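Local structure of minor fimbrium tip subunit Mfa3 (Porphyromonas gingivalis ATCC 33277, 5NF4) at residues P39-A47 with T171-F182; A73-K84 with M126-M135. The protein forms part of the tip of the minor fimbriae, filamentous pili with which the bacterium builds biofilms and adheres to host cells and other oral bacteria. All blocks are in the same frame, centred on the assembly; numbering follows the deposited sequence.

Interaction 1 (P39-A47 with T171-F182); sequences PDVYLLVNA and TIGGTITQPLPF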
loop_
_atom_site.group_PDB
_atom_site.type_symbol
_atom_site.label_atom_id
_atom_site.label_comp_id
_atom_site.label_asym_id
_atom_site.label_seq_id
_atom_site.Cartn_x
_atom_site.Cartn_y
_atom_site.Cartn_z
ATOM N N PRO A 39 6.518 2.219 38.394
ATOM C CA PRO A 39 5.311 1.375 38.331
ATOM C C PRO A 39 5.056 1.012 36.872
ATOM O O PRO A 39 5.102 1.897 36.051
ATOM C CB PRO A 39 4.197 2.257 38.902
ATOM C CG PRO A 39 4.795 3.624 39.081
ATOM C CD PRO A 39 6.289 3.477 39.118
ATOM N N ASP A 40 4.828 -0.258 36.563
ATOM C CA ASP A 40 4.848 -0.702 35.163
ATOM C C ASP A 40 3.485 -0.813 34.494
ATOM O O ASP A 40 2.412 -0.708 35.126
ATOM C CB ASP A 40 5.542 -2.052 35.088
ATOM C CG ASP A 40 6.988 -1.973 35.507
ATOM O OD1 ASP A 40 7.713 -1.115 34.957
ATOM O OD2 ASP A 40 7.397 -2.762 36.386
ATOM N N VAL A 41 3.565 -1.064 33.192
ATOM C CA VAL A 41 2.424 -1.395 32.378
ATOM C C VAL A 41 2.730 -2.686 31.609
ATOM O O VAL A 41 3.806 -2.812 31.023
ATOM C CB VAL A 41 2.115 -0.282 31.353
ATOM C CG1 VAL A 41 0.749 -0.520 30.684
ATOM C CG2 VAL A 41 2.180 1.087 32.011
ATOM N N TYR A 42 1.786 -3.616 31.616
ATOM C CA TYR A 42 1.819 -4.767 30.709
ATOM C C TYR A 42 0.700 -4.576 29.713
ATOM O O TYR A 42 -0.468 -4.483 30.088
ATOM C CB TYR A 42 1.664 -6.073 31.454
ATOM C CG TYR A 42 2.777 -6.317 32.433
ATOM C CD1 TYR A 42 2.772 -5.710 33.677
ATOM C CD2 TYR A 42 3.845 -7.132 32.101
ATOM C CE1 TYR A 42 3.806 -5.925 34.567
ATOM C CE2 TYR A 42 4.879 -7.344 32.975
ATOM C CZ TYR A 42 4.856 -6.743 34.204
ATOM O OH TYR A 42 5.897 -6.978 35.062
ATOM N N LEU A 43 1.087 -4.533 28.442
ATOM C CA LEU A 43 0.195 -4.287 27.320
ATOM C C LEU A 43 0.073 -5.522 26.471
ATOM O O LEU A 43 1.084 -6.114 26.128
ATOM C CB LEU A 43 0.722 -3.168 26.414
ATOM C CG LEU A 43 0.545 -1.711 26.752
ATOM C CD1 LEU A 43 0.974 -0.897 25.537
ATOM C CD2 LEU A 43 -0.880 -1.456 27.124
ATOM N N LEU A 44 -1.157 -5.864 26.108
ATOM C CA LEU A 44 -1.436 -6.899 25.125
ATOM C C LEU A 44 -1.638 -6.257 23.764
ATOM O O LEU A 44 -2.585 -5.499 23.567
ATOM C CB LEU A 44 -2.668 -7.700 25.520
ATOM C CG LEU A 44 -2.936 -8.912 24.626
ATOM C CD1 LEU A 44 -1.827 -9.930 24.753
ATOM C CD2 LEU A 44 -4.267 -9.540 24.975
ATOM N N VAL A 45 -0.733 -6.564 22.841
ATOM C CA VAL A 45 -0.738 -5.963 21.507
ATOM C C VAL A 45 -1.333 -7.012 20.582
ATOM O O VAL A 45 -0.889 -8.169 20.584
ATOM C CB VAL A 45 0.685 -5.543 21.069
ATOM C CG1 VAL A 45 0.716 -5.100 19.589
ATOM C CG2 VAL A 45 1.187 -4.411 21.935
ATOM N N ASN A 46 -2.395 -6.640 19.869
ATOM C CA ASN A 46 -2.951 -7.481 18.804
ATOM C C ASN A 46 -2.882 -6.743 17.486
ATOM O O ASN A 46 -3.470 -5.662 17.356
ATOM C CB ASN A 46 -4.390 -7.881 19.091
ATOM C CG ASN A 46 -4.802 -9.121 18.314
ATOM O OD1 ASN A 46 -4.481 -9.271 17.137
ATOM N ND2 ASN A 46 -5.478 -10.032 18.984
ATOM N N ALA A 47 -2.149 -7.326 16.539
ATOM C CA ALA A 47 -1.826 -6.687 15.261
ATOM C C ALA A 47 -2.201 -7.594 14.104
ATOM O O ALA A 47 -2.151 -8.820 14.210
ATOM C CB ALA A 47 -0.353 -6.340 15.198
ATOM N N THR A 171 -1.551 4.026 30.339
ATOM C CA THR A 171 -1.821 4.127 31.761
ATOM C C THR A 171 -1.263 2.930 32.502
ATOM O O THR A 171 -0.961 1.893 31.916
ATOM C CB THR A 171 -3.346 4.221 32.067
ATOM O OG1 THR A 171 -4.040 3.143 31.436
ATOM C CG2 THR A 171 -3.917 5.553 31.586
ATOM N N ILE A 172 -1.161 3.086 33.809
ATOM C CA ILE A 172 -0.583 2.087 34.683
ATOM C C ILE A 172 -1.496 0.892 34.881
ATOM O O ILE A 172 -2.700 1.037 35.096
ATOM C CB ILE A 172 -0.268 2.707 36.052
ATOM C CG1 ILE A 172 0.869 3.729 35.903
ATOM C CG2 ILE A 172 0.106 1.645 37.086
ATOM C CD1 ILE A 172 0.978 4.680 37.044
ATOM N N GLY A 173 -0.905 -0.296 34.831
ATOM C CA GLY A 173 -1.601 -1.500 35.250
ATOM C C GLY A 173 -1.262 -2.727 34.423
ATOM O O GLY A 173 -0.303 -2.732 33.655
ATOM N N GLY A 174 -2.068 -3.767 34.610
ATOM C CA GLY A 174 -1.876 -5.025 33.926
ATOM C C GLY A 174 -0.861 -5.878 34.660
ATOM O O GLY A 174 -0.103 -5.383 35.485
ATOM N N THR A 175 -0.860 -7.172 34.368
ATOM C CA THR A 175 0.153 -8.082 34.874
ATOM C C THR A 175 0.693 -8.885 33.703
ATOM O O THR A 175 0.131 -8.826 32.619
ATOM C CB THR A 175 -0.418 -9.027 35.924
ATOM O OG1 THR A 175 -1.312 -9.940 35.286
ATOM C CG2 THR A 175 -1.188 -8.236 36.986
ATOM N N ILE A 176 1.754 -9.660 33.910
ATOM C CA ILE A 176 2.361 -10.361 32.775
ATOM C C ILE A 176 1.364 -11.405 32.233
ATOM O O ILE A 176 1.343 -11.679 31.022
ATOM C CB ILE A 176 3.706 -11.032 33.161
ATOM C CG1 ILE A 176 4.352 -11.744 31.960
ATOM C CG2 ILE A 176 3.496 -12.014 34.312
ATOM C CD1 ILE A 176 4.586 -10.865 30.723
ATOM N N THR A 177 0.521 -11.938 33.111
ATOM C CA THR A 177 -0.477 -12.933 32.722
ATOM C C THR A 177 -1.850 -12.319 32.428
ATOM O O THR A 177 -2.670 -12.928 31.733
ATOM C CB THR A 177 -0.640 -14.025 33.810
ATOM O OG1 THR A 177 -0.842 -13.416 35.093
ATOM C CG2 THR A 177 0.594 -14.913 33.851
ATOM N N GLN A 178 -2.092 -11.124 32.952
ATOM C CA GLN A 178 -3.332 -10.393 32.697
ATOM C C GLN A 178 -3.038 -8.952 32.239
ATOM O O GLN A 178 -3.293 -7.995 32.990
ATOM C CB GLN A 178 -4.208 -10.362 33.948
ATOM C CG GLN A 178 -4.737 -11.715 34.359
ATOM C CD GLN A 178 -5.750 -12.250 33.375
ATOM O OE1 GLN A 178 -6.840 -11.694 33.227
ATOM N NE2 GLN A 178 -5.395 -13.327 32.684
ATOM N N PRO A 179 -2.506 -8.798 31.025
ATOM C CA PRO A 179 -2.113 -7.465 30.548
ATOM C C PRO A 179 -3.300 -6.600 30.147
ATOM O O PRO A 179 -4.393 -7.089 29.912
ATOM C CB PRO A 179 -1.224 -7.759 29.332
ATOM C CG PRO A 179 -1.708 -9.096 28.853
ATOM C CD PRO A 179 -2.120 -9.858 30.074
ATOM N N LEU A 180 -3.075 -5.298 30.092
ATOM C CA LEU A 180 -4.076 -4.371 29.572
ATOM C C LEU A 180 -4.072 -4.401 28.032
ATOM O O LEU A 180 -3.019 -4.272 27.432
ATOM C CB LEU A 180 -3.779 -2.948 30.059
ATOM C CG LEU A 180 -3.637 -2.781 31.572
ATOM C CD1 LEU A 180 -3.144 -1.374 31.899
ATOM C CD2 LEU A 180 -4.949 -3.072 32.252
ATOM N N PRO A 181 -5.250 -4.562 27.398
ATOM C CA PRO A 181 -5.274 -4.504 25.934
ATOM C C PRO A 181 -4.856 -3.139 25.422
ATOM O O PRO A 181 -5.347 -2.102 25.882
ATOM C CB PRO A 181 -6.737 -4.800 25.574
ATOM C CG PRO A 181 -7.501 -4.750 26.850
ATOM C CD PRO A 181 -6.545 -4.983 27.962
ATOM N N PHE A 182 -3.917 -3.142 24.499
ATOM C CA PHE A 182 -3.512 -1.921 23.807
ATOM C C PHE A 182 -4.613 -1.511 22.832
ATOM O O PHE A 182 -4.985 -2.283 21.950
ATOM C CB PHE A 182 -2.185 -2.134 23.062
ATOM C CG PHE A 182 -1.727 -0.945 22.266
ATOM C CD1 PHE A 182 -1.641 0.305 22.846
ATOM C CD2 PHE A 182 -1.353 -1.089 20.948
ATOM C CE1 PHE A 182 -1.207 1.388 22.123
ATOM C CE2 PHE A 182 -0.906 -0.013 20.211
ATOM C CZ PHE A 182 -0.843 1.228 20.787
HETATM O O HOH W 1 -3.704 -4.084 20.123
#
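Thr171 turns its carbonyl O to the flank of Val41, where Val41 CG1 and CG2 each lie 3.2 Å from Thr171 O. Ile172 follows, with CG2 beside Asp40 O, while the carboxylate of Asp40 pairs with Lys107. At Gly173 the backbones bridge: its N gives a weak bond to Asp40 O, and its O accepts from Tyr42 N at 3.1 Å. The chain then loops out across one face of the Tyr42 ring. Thr175 C and Ile176 N cover that face, Ile176 N 3.7 Å above the centre, and the loop is closed by Thr175 N to Gln178 O and by an ST motif, Gln178 N to Thr175 OG1 (2.7 Å). Pro179 returns it to the strand, CG against Leu44 CB at 3.7 Å. From here the pairing is parallel, within the beta-rich fold of this FimB/Mfa2-family subunit, and 41-47, part of the propeptide, has strand 99-106 along its other edge. Leu180 N reaches Tyr42 O (2.7 Å), and Leu180 O accepts from Leu44 N (2.8 Å). Phe182 N bonds to Leu44 O at 2.9 Å; with CG anti to N (chi1 177°), its ring passes Leu43 CD1 and stacks with Phe113.

Interaction 2 (A73-K84 with M126-M135); sequences AMLVFDSNTGEK and MASIVNKSDM
The Phe77 ring carries Lys132 on one face, a CH-pi contact with CA 4.0 Å from the centroid and 23° off the normal; Val130 O faces its rim, roughly level with the ring. Met135 comes obliquely, CG 3.5 Å from Phe77 CE1, and its sulfur makes a Met-aromatic contact with the same ring. The first turn of helix 132-140 and the loop before it thus pack on strand 71-78 and the hairpin that leads to strand 84-91. Asn131 is the N-cap: its OD1 receives Asp134 N at 2.9 Å, almost straight along the carbonyl. Earlier on the strand, Leu75 CD2 meets Met126 CG and Ile129 CG2, and Ala73 CB touches Met126 SD. In the hairpin, Asp78 OD1 takes Asn80 N and Thr81 N from opposite faces of the carboxylate, forming an Asx turn and an Asx motif, while OD2 pairs with Arg111. Gly82 O, at the end of this turn, accepts from Lys132 N at 2.8 Å. A water joins Lys84 N to Val130 O. The Lys84 chain kinks at CG-CD (chi3 62°), so that NZ, also in a salt bridge with Glu87, hydrogen-bonds to Ile129 O at 2.7 Å.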
loop_
_atom_site.group_PDB
_atom_site.type_symbol
_atom_site.label_atom_id
_atom_site.label_comp_id
_atom_site.label_asym_id
_atom_site.label_seq_id
_atom_site.Cartn_x
_atom_site.Cartn_y
_atom_site.Cartn_z
ATOM N N ALA A 73 7.995 -5.737 13.499
ATOM C CA ALA A 73 8.735 -4.988 14.509
ATOM C C ALA A 73 7.850 -3.919 15.102
ATOM O O ALA A 73 7.114 -3.238 14.393
ATOM C CB ALA A 73 9.978 -4.360 13.932
ATOM N N MET A 74 7.907 -3.794 16.425
ATOM C CA MET A 74 7.222 -2.732 17.113
ATOM C C MET A 74 8.294 -1.948 17.845
ATOM O O MET A 74 9.105 -2.562 18.552
ATOM C CB MET A 74 6.190 -3.270 18.125
ATOM C CG MET A 74 5.417 -2.128 18.793
ATOM S SD MET A 74 4.389 -2.665 20.182
ATOM C CE MET A 74 5.725 -3.101 21.296
ATOM N N LEU A 75 8.287 -0.634 17.683
ATOM C CA LEU A 75 9.213 0.244 18.402
ATOM C C LEU A 75 8.395 1.378 19.026
ATOM O O LEU A 75 7.544 2.004 18.375
ATOM C CB LEU A 75 10.311 0.779 17.479
ATOM C CG LEU A 75 11.227 -0.266 16.839
ATOM C CD1 LEU A 75 10.682 -0.642 15.470
ATOM C CD2 LEU A 75 12.692 0.230 16.740
ATOM N N VAL A 76 8.662 1.629 20.308
ATOM C CA VAL A 76 7.862 2.540 21.119
ATOM C C VAL A 76 8.776 3.608 21.703
ATOM O O VAL A 76 9.873 3.300 22.215
ATOM C CB VAL A 76 7.130 1.792 22.263
ATOM C CG1 VAL A 76 6.090 2.743 22.870
ATOM C CG2 VAL A 76 6.491 0.497 21.750
ATOM N N PHE A 77 8.372 4.857 21.561
ATOM C CA PHE A 77 9.175 5.982 22.010
ATOM C C PHE A 77 8.398 6.942 22.882
ATOM O O PHE A 77 7.201 7.111 22.714
ATOM C CB PHE A 77 9.730 6.766 20.807
ATOM C CG PHE A 77 10.561 5.929 19.894
ATOM C CD1 PHE A 77 9.936 5.165 18.908
ATOM C CD2 PHE A 77 11.935 5.841 20.038
ATOM C CE1 PHE A 77 10.649 4.340 18.103
ATOM C CE2 PHE A 77 12.674 5.008 19.163
ATOM C CZ PHE A 77 12.025 4.280 18.212
ATOM N N ASP A 78 9.088 7.604 23.797
ATOM C CA ASP A 78 8.435 8.667 24.567
ATOM C C ASP A 78 8.061 9.797 23.610
ATOM O O ASP A 78 8.915 10.259 22.855
ATOM C CB ASP A 78 9.367 9.175 25.651
ATOM C CG ASP A 78 8.683 10.142 26.606
ATOM O OD1 ASP A 78 8.569 11.332 26.261
ATOM O OD2 ASP A 78 8.257 9.711 27.695
ATOM N N SER A 79 6.797 10.225 23.611
ATOM C CA SER A 79 6.325 11.219 22.647
ATOM C C SER A 79 7.051 12.555 22.761
ATOM O O SER A 79 7.189 13.252 21.756
ATOM C CB SER A 79 4.819 11.437 22.808
ATOM O OG SER A 79 4.134 10.207 22.669
ATOM N N ASN A 80 7.527 12.873 23.965
ATOM C CA ASN A 80 8.138 14.165 24.244
ATOM C C ASN A 80 9.650 14.136 24.184
ATOM O O ASN A 80 10.251 15.004 23.550
ATOM C CB ASN A 80 7.675 14.669 25.612
ATOM C CG ASN A 80 6.179 14.846 25.661
ATOM O OD1 ASN A 80 5.601 15.415 24.739
ATOM N ND2 ASN A 80 5.537 14.338 26.710
ATOM N N THR A 81 10.263 13.133 24.802
ATOM C CA THR A 81 11.727 13.092 24.878
ATOM C C THR A 81 12.312 12.359 23.657
ATOM O O THR A 81 13.474 12.553 23.318
ATOM C CB THR A 81 12.226 12.400 26.099
ATOM O OG1 THR A 81 11.971 10.996 26.009
ATOM C CG2 THR A 81 11.572 12.977 27.390
ATOM N N GLY A 82 11.511 11.506 23.034
ATOM C CA GLY A 82 11.991 10.699 21.909
ATOM C C GLY A 82 12.777 9.455 22.300
ATOM O O GLY A 82 13.254 8.699 21.435
ATOM N N GLU A 83 12.903 9.217 23.600
ATOM C CA GLU A 83 13.593 8.045 24.106
ATOM C C GLU A 83 12.892 6.749 23.679
ATOM O O GLU A 83 11.677 6.650 23.755
ATOM C CB GLU A 83 13.666 8.103 25.629
ATOM C CG GLU A 83 14.432 6.931 26.231
ATOM C CD GLU A 83 14.348 6.839 27.762
ATOM O OE1 GLU A 83 13.432 7.417 28.386
ATOM O OE2 GLU A 83 15.226 6.160 28.327
ATOM N N LYS A 84 13.661 5.745 23.267
ATOM C CA LYS A 84 13.081 4.416 23.030
ATOM C C LYS A 84 12.688 3.815 24.350
ATOM O O LYS A 84 13.524 3.706 25.243
ATOM C CB LYS A 84 14.070 3.496 22.306
ATOM C CG LYS A 84 13.487 2.146 21.941
ATOM C CD LYS A 84 13.913 1.681 20.526
ATOM C CE LYS A 84 15.416 1.496 20.396
ATOM N NZ LYS A 84 15.856 0.549 19.288
ATOM N N MET A 126 16.581 -2.512 13.893
ATOM C CA MET A 126 16.098 -1.942 15.128
ATOM C C MET A 126 17.253 -1.406 15.977
ATOM O O MET A 126 17.091 -0.423 16.713
ATOM C CB MET A 126 15.289 -3.000 15.909
ATOM C CG MET A 126 13.962 -3.341 15.257
ATOM S SD MET A 126 13.199 -4.838 15.954
ATOM C CE MET A 126 12.591 -4.078 17.442
ATOM N N ALA A 127 18.415 -2.043 15.881
ATOM C CA ALA A 127 19.533 -1.622 16.714
ATOM C C ALA A 127 20.089 -0.264 16.268
ATOM O O ALA A 127 20.693 0.452 17.076
ATOM C CB ALA A 127 20.638 -2.679 16.715
ATOM N N SER A 128 19.888 0.108 15.005
ATOM C CA SER A 128 20.353 1.406 14.534
ATOM C C SER A 128 19.285 2.487 14.637
ATOM O O SER A 128 19.513 3.608 14.187
ATOM C CB SER A 128 20.843 1.291 13.079
ATOM O OG SER A 128 22.010 0.470 13.078
ATOM N N ILE A 129 18.135 2.156 15.226
ATOM C CA ILE A 129 17.081 3.134 15.494
ATOM C C ILE A 129 17.142 3.443 16.989
ATOM O O ILE A 129 16.525 2.760 17.808
ATOM C CB ILE A 129 15.691 2.627 15.112
ATOM C CG1 ILE A 129 15.633 2.353 13.591
ATOM C CG2 ILE A 129 14.634 3.655 15.496
ATOM C CD1 ILE A 129 14.370 1.671 13.132
ATOM N N VAL A 130 17.912 4.455 17.356
ATOM C CA VAL A 130 18.174 4.681 18.770
ATOM C C VAL A 130 17.052 5.455 19.437
ATOM O O VAL A 130 16.684 5.188 20.603
ATOM C CB VAL A 130 19.490 5.445 18.955
ATOM C CG1 VAL A 130 19.732 5.736 20.422
ATOM C CG2 VAL A 130 20.652 4.658 18.358
ATOM N N ASN A 131 16.529 6.436 18.713
ATOM C CA ASN A 131 15.547 7.347 19.254
ATOM C C ASN A 131 14.479 7.634 18.226
ATOM O O ASN A 131 14.524 7.140 17.095
ATOM C CB ASN A 131 16.217 8.642 19.732
ATOM C CG ASN A 131 16.969 9.356 18.631
ATOM O OD1 ASN A 131 16.604 9.283 17.465
ATOM N ND2 ASN A 131 18.049 10.048 19.007
ATOM N N LYS A 132 13.511 8.449 18.617
ATOM C CA LYS A 132 12.364 8.699 17.772
ATOM C C LYS A 132 12.763 9.430 16.469
ATOM O O LYS A 132 12.149 9.226 15.420
ATOM C CB LYS A 132 11.327 9.501 18.557
ATOM C CG LYS A 132 9.957 9.506 17.898
ATOM C CD LYS A 132 8.898 10.090 18.828
ATOM C CE LYS A 132 9.063 11.579 19.013
ATOM N NZ LYS A 132 8.853 12.299 17.751
ATOM N N SER A 133 13.799 10.263 16.534
ATOM C CA SER A 133 14.291 10.964 15.347
ATOM C C SER A 133 14.777 9.954 14.305
ATOM O O SER A 133 14.431 10.049 13.102
ATOM C CB SER A 133 15.418 11.944 15.729
ATOM O OG SER A 133 16.008 12.485 14.561
ATOM N N ASP A 134 15.560 8.968 14.763
ATOM C CA ASP A 134 16.007 7.884 13.895
ATOM C C ASP A 134 14.825 7.118 13.336
ATOM O O ASP A 134 14.819 6.694 12.185
ATOM C CB ASP A 134 16.910 6.902 14.626
ATOM C CG ASP A 134 18.223 7.516 15.071
ATOM O OD1 ASP A 134 18.673 8.501 14.470
ATOM O OD2 ASP A 134 18.801 7.006 16.053
ATOM N N MET A 135 13.844 6.886 14.191
ATOM C CA MET A 135 12.690 6.085 13.818
ATOM C C MET A 135 11.908 6.769 12.691
ATOM O O MET A 135 11.540 6.142 11.675
ATOM C CB MET A 135 11.765 5.854 15.033
ATOM C CG MET A 135 10.530 4.988 14.704
ATOM S SD MET A 135 10.890 3.266 14.575
ATOM C CE MET A 135 10.558 2.952 12.841
HETATM O O HOH W 2 16.606 6.199 22.963
#

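From the N terminus, the chain first lays down strand 41-49, then strand 71-78, whose hairpin leads into strand 84-91. After strands 99-106 and 109-117 it reaches 126-135, which closes the inner loop, interaction 2, by setting the start of helix 132-140 against strand 71-78 and its hairpin. Only later does 171-182 return to strand 41-49 and close the outer loop, interaction 1, so the second contact is nested in the first. Their centres are about 20 Å apart, yet they touch where Val45 CG2 packs 4.0 Å from Met74 SD. Interaction 1 joins the propeptide strand to the start of strand 180-205; interaction 2 ties the start of helix 132-140 to the hairpin of strands 71-78 and 84-91.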